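Long-range contacts in periplasmic chaperone Spy (Escherichia coli, PDB 6BIE), which binds unfolded proteins as an ATP-independent homodimeric chaperone of the periplasm, limiting their aggregation and letting them fold while still bound: residues E17-Q22 and M70-K75; D9-Q14 and I79-Q84. One frame throughout, in Å; residues are numbered along the deposited sequence.

Interaction 1. Residues E17-Q22 and M70-K75. With ZN (zinc ion), chain J.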
loop_
_atom_site.group_PDB
_atom_site.type_symbol
_atom_site.label_atom_id
_atom_site.label_comp_id
_atom_site.label_asym_id
_atom_site.label_seq_id
_atom_site.Cartn_x
_atom_site.Cartn_y
_atom_site.Cartn_z
ATOM N N GLU A 17 -6.278 -9.136 10.769
ATOM C CA GLU A 17 -6.910 -8.771 9.489
ATOM C C GLU A 17 -6.167 -9.348 8.277
ATOM O O GLU A 17 -6.793 -9.755 7.291
ATOM C CB GLU A 17 -7.037 -7.245 9.368
ATOM C CG GLU A 17 -8.061 -6.639 10.343
ATOM C CD GLU A 17 -8.018 -5.117 10.421
ATOM O OE1 GLU A 17 -7.116 -4.488 9.820
ATOM O OE2 GLU A 17 -8.892 -4.521 11.102
ATOM N N ILE A 18 -4.838 -9.380 8.353
ATOM C CA ILE A 18 -4.006 -9.991 7.303
ATOM C C ILE A 18 -4.196 -11.508 7.252
ATOM O O ILE A 18 -4.362 -12.074 6.163
ATOM C CB ILE A 18 -2.503 -9.627 7.496
ATOM C CG1 ILE A 18 -2.271 -8.135 7.194
ATOM C CG2 ILE A 18 -1.600 -10.466 6.591
ATOM C CD1 ILE A 18 -1.025 -7.548 7.817
ATOM N N MET A 19 -4.163 -12.154 8.415
ATOM C CA MET A 19 -4.269 -13.622 8.520
ATOM C C MET A 19 -5.657 -14.162 8.167
ATOM O O MET A 19 -5.780 -15.273 7.651
ATOM C CB MET A 19 -3.901 -14.091 9.929
ATOM C CG MET A 19 -2.464 -13.843 10.338
ATOM S SD MET A 19 -1.271 -15.061 9.778
ATOM C CE MET A 19 0.038 -14.768 10.971
ATOM N N LYS A 20 -6.700 -13.401 8.483
ATOM C CA LYS A 20 -8.048 -13.691 7.983
ATOM C C LYS A 20 -8.099 -13.454 6.472
ATOM O O LYS A 20 -8.670 -14.253 5.731
ATOM C CB LYS A 20 -9.094 -12.832 8.700
ATOM C CG LYS A 20 -9.589 -13.371 10.041
ATOM C CD LYS A 20 -8.564 -14.120 10.892
ATOM C CE LYS A 20 -9.245 -14.850 12.032
ATOM N NZ LYS A 20 -10.000 -13.946 12.944
ATOM N N GLY A 21 -7.482 -12.356 6.033
ATOM C CA GLY A 21 -7.404 -12.000 4.615
ATOM C C GLY A 21 -6.655 -12.954 3.694
ATOM O O GLY A 21 -6.789 -12.845 2.473
ATOM N N GLN A 22 -5.855 -13.866 4.256
ATOM C CA GLN A 22 -5.126 -14.876 3.463
ATOM C C GLN A 22 -5.141 -16.248 4.128
ATOM O O GLN A 22 -4.167 -17.014 4.009
ATOM C CB GLN A 22 -3.672 -14.415 3.259
ATOM C CG GLN A 22 -2.787 -15.241 2.326
ATOM C CD GLN A 22 -3.239 -15.233 0.876
ATOM O OE1 GLN A 22 -2.564 -14.668 0.007
ATOM N NE2 GLN A 22 -4.365 -15.874 0.599
ATOM N N MET A 70 4.481 -16.026 1.645
ATOM C CA MET A 70 5.352 -14.894 1.352
ATOM C C MET A 70 4.573 -13.570 1.315
ATOM O O MET A 70 5.060 -12.558 1.823
ATOM C CB MET A 70 6.157 -15.111 0.064
ATOM C CG MET A 70 7.216 -16.186 0.170
ATOM S SD MET A 70 7.873 -16.593 -1.474
ATOM C CE MET A 70 9.157 -15.385 -1.475
ATOM N N GLU A 71 3.357 -13.590 0.756
ATOM C CA GLU A 71 2.559 -12.377 0.670
ATOM C C GLU A 71 2.134 -11.934 2.071
ATOM O O GLU A 71 2.196 -10.758 2.396
ATOM C CB GLU A 71 1.334 -12.540 -0.231
ATOM C CG GLU A 71 0.579 -11.203 -0.365
ATOM C CD GLU A 71 -0.451 -11.145 -1.464
ATOM O OE1 GLU A 71 -0.843 -12.197 -1.988
ATOM O OE2 GLU A 71 -0.905 -10.015 -1.758
ATOM N N THR A 72 1.722 -12.897 2.888
ATOM C CA THR A 72 1.374 -12.636 4.285
ATOM C C THR A 72 2.536 -12.029 5.054
ATOM O O THR A 72 2.360 -11.010 5.710
ATOM C CB THR A 72 0.815 -13.897 4.954
ATOM O OG1 THR A 72 -0.423 -14.222 4.303
ATOM C CG2 THR A 72 0.537 -13.674 6.439
ATOM N N GLN A 73 3.718 -12.614 4.932
ATOM C CA GLN A 73 4.915 -12.098 5.619
ATOM C C GLN A 73 5.277 -10.701 5.130
ATOM O O GLN A 73 5.637 -9.849 5.933
ATOM C CB GLN A 73 6.100 -13.053 5.460
ATOM C CG GLN A 73 5.936 -14.411 6.117
ATOM C CD GLN A 73 5.819 -14.318 7.631
ATOM O OE1 GLN A 73 6.717 -13.806 8.290
ATOM N NE2 GLN A 73 4.719 -14.830 8.189
ATOM N N ASN A 74 5.149 -10.458 3.822
ATOM C CA ASN A 74 5.393 -9.136 3.278
ATOM C C ASN A 74 4.417 -8.095 3.836
ATOM O O ASN A 74 4.826 -6.965 4.182
ATOM C CB ASN A 74 5.343 -9.170 1.739
ATOM C CG ASN A 74 5.530 -7.786 1.119
ATOM O OD1 ASN A 74 4.576 -7.045 0.954
ATOM N ND2 ASN A 74 6.753 -7.447 0.769
ATOM N N LYS A 75 3.140 -8.460 3.921
ATOM C CA LYS A 75 2.136 -7.534 4.473
ATOM C C LYS A 75 2.457 -7.190 5.935
ATOM O O LYS A 75 2.349 -6.036 6.345
ATOM C CB LYS A 75 0.726 -8.122 4.366
ATOM C CG LYS A 75 0.177 -8.088 2.942
ATOM C CD LYS A 75 -1.182 -8.759 2.853
ATOM C CE LYS A 75 -1.723 -8.607 1.447
ATOM N NZ LYS A 75 -3.130 -9.070 1.370
HETATM ZN ZN ZN J . -7.020 -2.722 9.808
HETATM O O HOH W 1 -1.639 -12.249 2.100
#
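The amide of Gln22 and the carboxylate of Glu71 meet through their oxygens, with their planes 66° apart and the two side chains crossing at about a right angle. Gln22 OE1 stands 3.6 Å from Glu71 OE1; both are acceptors, so nothing is shared between them. A water bridges the two segments, donating to Thr72 OG1 at 3.2 Å and, more weakly, to Gln22 OE1, a polar link where no direct hydrogen bond crosses. Thr72 OG1 is also bonded to Ala68 O, one turn back in its own helix. Gln22 CG, anti to the backbone N (chi1 -173°), lies against Thr72 OG1 at 3.2 Å, and the bend beyond it turns the amide oxygen toward Glu71 and the water. Gln22 is poorly ordered, so its polar end should be read with caution.

Away from these polar groups the contact is aliphatic. Ile18 and Thr72 lie alongside one another, pointing oppositely, and their CG2 methyls touch at 3.9 Å. The other branch of Ile18 reaches toward the next turn, where CD1 packs on Lys75 CB, also at 3.9 Å. Met19 starts off pointing away, but its bent chain brings SD back to within 4.0 Å of Thr72 CG2, so the threonine methyl touches an isoleucine methyl and, about a right angle away, a thioether.

Glu17 faces elsewhere: its OE1 binds a zinc ion at 1.8 Å that is also held by Glu83 of the second subunit, while OE2 accepts from Gln13 NE2. Segments 17-21 and 70-75, on helices 9-21 and 59-77, run nearly antiparallel (163° between their directions), a pairing characteristic of the all-helical CpxP/Spy fold, whose dimer forms an elongated cradle.

Interaction 2. Residues D9-Q14 and I79-Q84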
loop_
_atom_site.group_PDB
_atom_site.type_symbol
_atom_site.label_atom_id
_atom_site.label_comp_id
_atom_site.label_asym_id
_atom_site.label_seq_id
_atom_site.Cartn_x
_atom_site.Cartn_y
_atom_site.Cartn_z
ATOM N N ASP A 9 -0.973 -2.794 19.966
ATOM C CA ASP A 9 -2.344 -3.274 19.819
ATOM C C ASP A 9 -2.906 -3.083 18.404
ATOM O O ASP A 9 -3.593 -3.976 17.870
ATOM C CB ASP A 9 -3.299 -2.561 20.766
ATOM C CG ASP A 9 -3.155 -2.991 22.202
ATOM O OD1 ASP A 9 -2.495 -4.004 22.508
ATOM O OD2 ASP A 9 -3.729 -2.283 23.034
ATOM N N ALA A 10 -2.638 -1.908 17.816
ATOM C CA ALA A 10 -3.003 -1.659 16.405
ATOM C C ALA A 10 -2.386 -2.702 15.495
ATOM O O ALA A 10 -3.079 -3.241 14.647
ATOM C CB ALA A 10 -2.607 -0.259 15.952
ATOM N N GLN A 11 -1.104 -3.001 15.672
ATOM C CA GLN A 11 -0.430 -3.992 14.823
ATOM C C GLN A 11 -0.999 -5.398 15.054
ATOM O O GLN A 11 -1.141 -6.142 14.088
ATOM C CB GLN A 11 1.092 -3.992 15.063
ATOM C CG GLN A 11 1.808 -2.744 14.584
ATOM C CD GLN A 11 3.268 -2.666 14.990
ATOM O OE1 GLN A 11 3.665 -2.998 16.137
ATOM N NE2 GLN A 11 4.097 -2.193 14.051
ATOM N N LYS A 12 -1.360 -5.750 16.304
ATOM C CA LYS A 12 -1.953 -7.055 16.570
ATOM C C LYS A 12 -3.289 -7.225 15.831
ATOM O O LYS A 12 -3.570 -8.307 15.275
ATOM C CB LYS A 12 -2.141 -7.303 18.078
ATOM C CG LYS A 12 -0.854 -7.534 18.834
ATOM C CD LYS A 12 -1.118 -7.612 20.334
ATOM C CE LYS A 12 0.058 -8.217 21.063
ATOM N NZ LYS A 12 -0.152 -8.181 22.539
ATOM N N GLN A 13 -4.092 -6.155 15.812
ATOM C CA GLN A 13 -5.331 -6.149 15.025
ATOM C C GLN A 13 -5.047 -6.258 13.512
ATOM O O GLN A 13 -5.722 -6.996 12.802
ATOM C CB GLN A 13 -6.172 -4.894 15.316
ATOM C CG GLN A 13 -7.419 -4.709 14.433
ATOM C CD GLN A 13 -8.422 -5.862 14.486
ATOM O OE1 GLN A 13 -8.413 -6.684 15.407
ATOM N NE2 GLN A 13 -9.311 -5.912 13.490
ATOM N N GLN A 14 -4.068 -5.497 13.035
ATOM C CA GLN A 14 -3.684 -5.543 11.614
ATOM C C GLN A 14 -3.238 -6.938 11.175
ATOM O O GLN A 14 -3.599 -7.390 10.085
ATOM C CB GLN A 14 -2.594 -4.522 11.319
ATOM C CG GLN A 14 -3.070 -3.082 11.372
ATOM C CD GLN A 14 -1.925 -2.104 11.238
ATOM O OE1 GLN A 14 -1.039 -2.043 12.089
ATOM N NE2 GLN A 14 -1.948 -1.325 10.177
ATOM N N ILE A 79 3.659 -3.459 8.079
ATOM C CA ILE A 79 3.031 -2.729 9.193
ATOM C C ILE A 79 4.033 -2.366 10.293
ATOM O O ILE A 79 3.665 -1.638 11.213
ATOM C CB ILE A 79 1.822 -3.455 9.824
ATOM C CG1 ILE A 79 2.250 -4.662 10.680
ATOM C CG2 ILE A 79 0.818 -3.842 8.769
ATOM C CD1 ILE A 79 1.132 -5.403 11.360
ATOM N N LEU A 80 5.275 -2.859 10.200
ATOM C CA LEU A 80 6.273 -2.651 11.237
ATOM C C LEU A 80 6.875 -1.249 11.166
ATOM O O LEU A 80 6.906 -0.628 10.083
ATOM C CB LEU A 80 7.387 -3.695 11.123
ATOM C CG LEU A 80 7.008 -5.172 11.274
ATOM C CD1 LEU A 80 8.275 -6.019 11.130
ATOM C CD2 LEU A 80 6.272 -5.440 12.595
ATOM N N THR A 81 7.329 -0.751 12.325
ATOM C CA THR A 81 8.095 0.488 12.396
ATOM C C THR A 81 9.518 0.235 11.880
ATOM O O THR A 81 9.929 -0.919 11.776
ATOM C CB THR A 81 8.216 1.010 13.842
ATOM O OG1 THR A 81 8.947 0.063 14.631
ATOM C CG2 THR A 81 6.830 1.244 14.462
ATOM N N PRO A 82 10.272 1.311 11.560
ATOM C CA PRO A 82 11.668 1.113 11.147
ATOM C C PRO A 82 12.492 0.313 12.162
ATOM O O PRO A 82 13.218 -0.580 11.764
ATOM C CB PRO A 82 12.187 2.542 10.994
ATOM C CG PRO A 82 10.976 3.305 10.570
ATOM C CD PRO A 82 9.845 2.710 11.367
ATOM N N GLU A 83 12.351 0.618 13.449
ATOM C CA GLU A 83 12.979 -0.157 14.528
ATOM C C GLU A 83 12.595 -1.636 14.506
ATOM O O GLU A 83 13.458 -2.503 14.637
ATOM C CB GLU A 83 12.637 0.454 15.904
ATOM C CG GLU A 83 13.225 -0.281 17.104
ATOM C CD GLU A 83 12.957 0.423 18.431
ATOM O OE1 GLU A 83 12.381 1.542 18.446
ATOM O OE2 GLU A 83 13.325 -0.152 19.484
ATOM N N GLN A 84 11.310 -1.925 14.356
ATOM C CA GLN A 84 10.851 -3.314 14.304
ATOM C C GLN A 84 11.361 -4.035 13.048
ATOM O O GLN A 84 11.717 -5.231 13.114
ATOM C CB GLN A 84 9.326 -3.389 14.358
ATOM C CG GLN A 84 8.703 -2.977 15.689
ATOM C CD GLN A 84 7.191 -2.856 15.598
ATOM O OE1 GLN A 84 6.671 -2.297 14.625
ATOM N NE2 GLN A 84 6.476 -3.401 16.601
#
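Gln11 and Gln84 reach across from the two segments and pair their amides through two hydrogen bonds in a nearly coplanar ring, the planes only 14° apart. Gln84 NE2 donates to Gln11 OE1 at 2.9 Å, and Gln11 NE2 donates to Gln84 OE1 at 2.6 Å; each donor lies in the carbonyl plane on a lone pair, and both bonds are close to straight. The second N-H of Gln11 goes to Ile79 O at 2.9 Å, tilted out of that carbonyl's plane.

Gln84 OE1 also takes Thr81 N at 2.8 Å, while Thr81 OG1 accepts from Gln84 N: a capping box at the start of helix 82-94. Bonds from Thr8 N to Gln11 OE1 and from Gln84 NE2 to Leu5 O fix both amides.

Outward from this network, Ile79 has CG1 between its backbone N and carbonyl carbon (chi1 73°), which sets CD1 3.6 Å from Gln11 O and 3.8 Å from Gln14 CB; Gln14 runs alongside.

Leu80-Thr81 with Gln84, and Leu7-Thr8 with Gln11, spell out the family's Leu-Thr-x-x-Gln signature twice. The two copies join the first turn of helix 9-21 to the turn between helices 59-77 and 82-94, with Leu80 turned onto Phe88.

Both contacts use helix 9-21, whose N-terminal turn belongs to interaction 2 and whose C-terminal end belongs to interaction 1; they meet where Ile18 CD1 packs on Ile79 CG2 at 4.2 Å. Their partners are consecutive in the chain, helix 59-77 for interaction 1 and the turn leading into helix 82-94 for interaction 2. Interaction 1 lies at the surface and depends on methyl, thioether and lysine-chain packing, with one water as its polar bridge. Interaction 2 is partly buried, and there the paired glutamine amides have their polar atoms engaged by direct, well-aligned bonds. Together they join one helix to two successive elements of the chain.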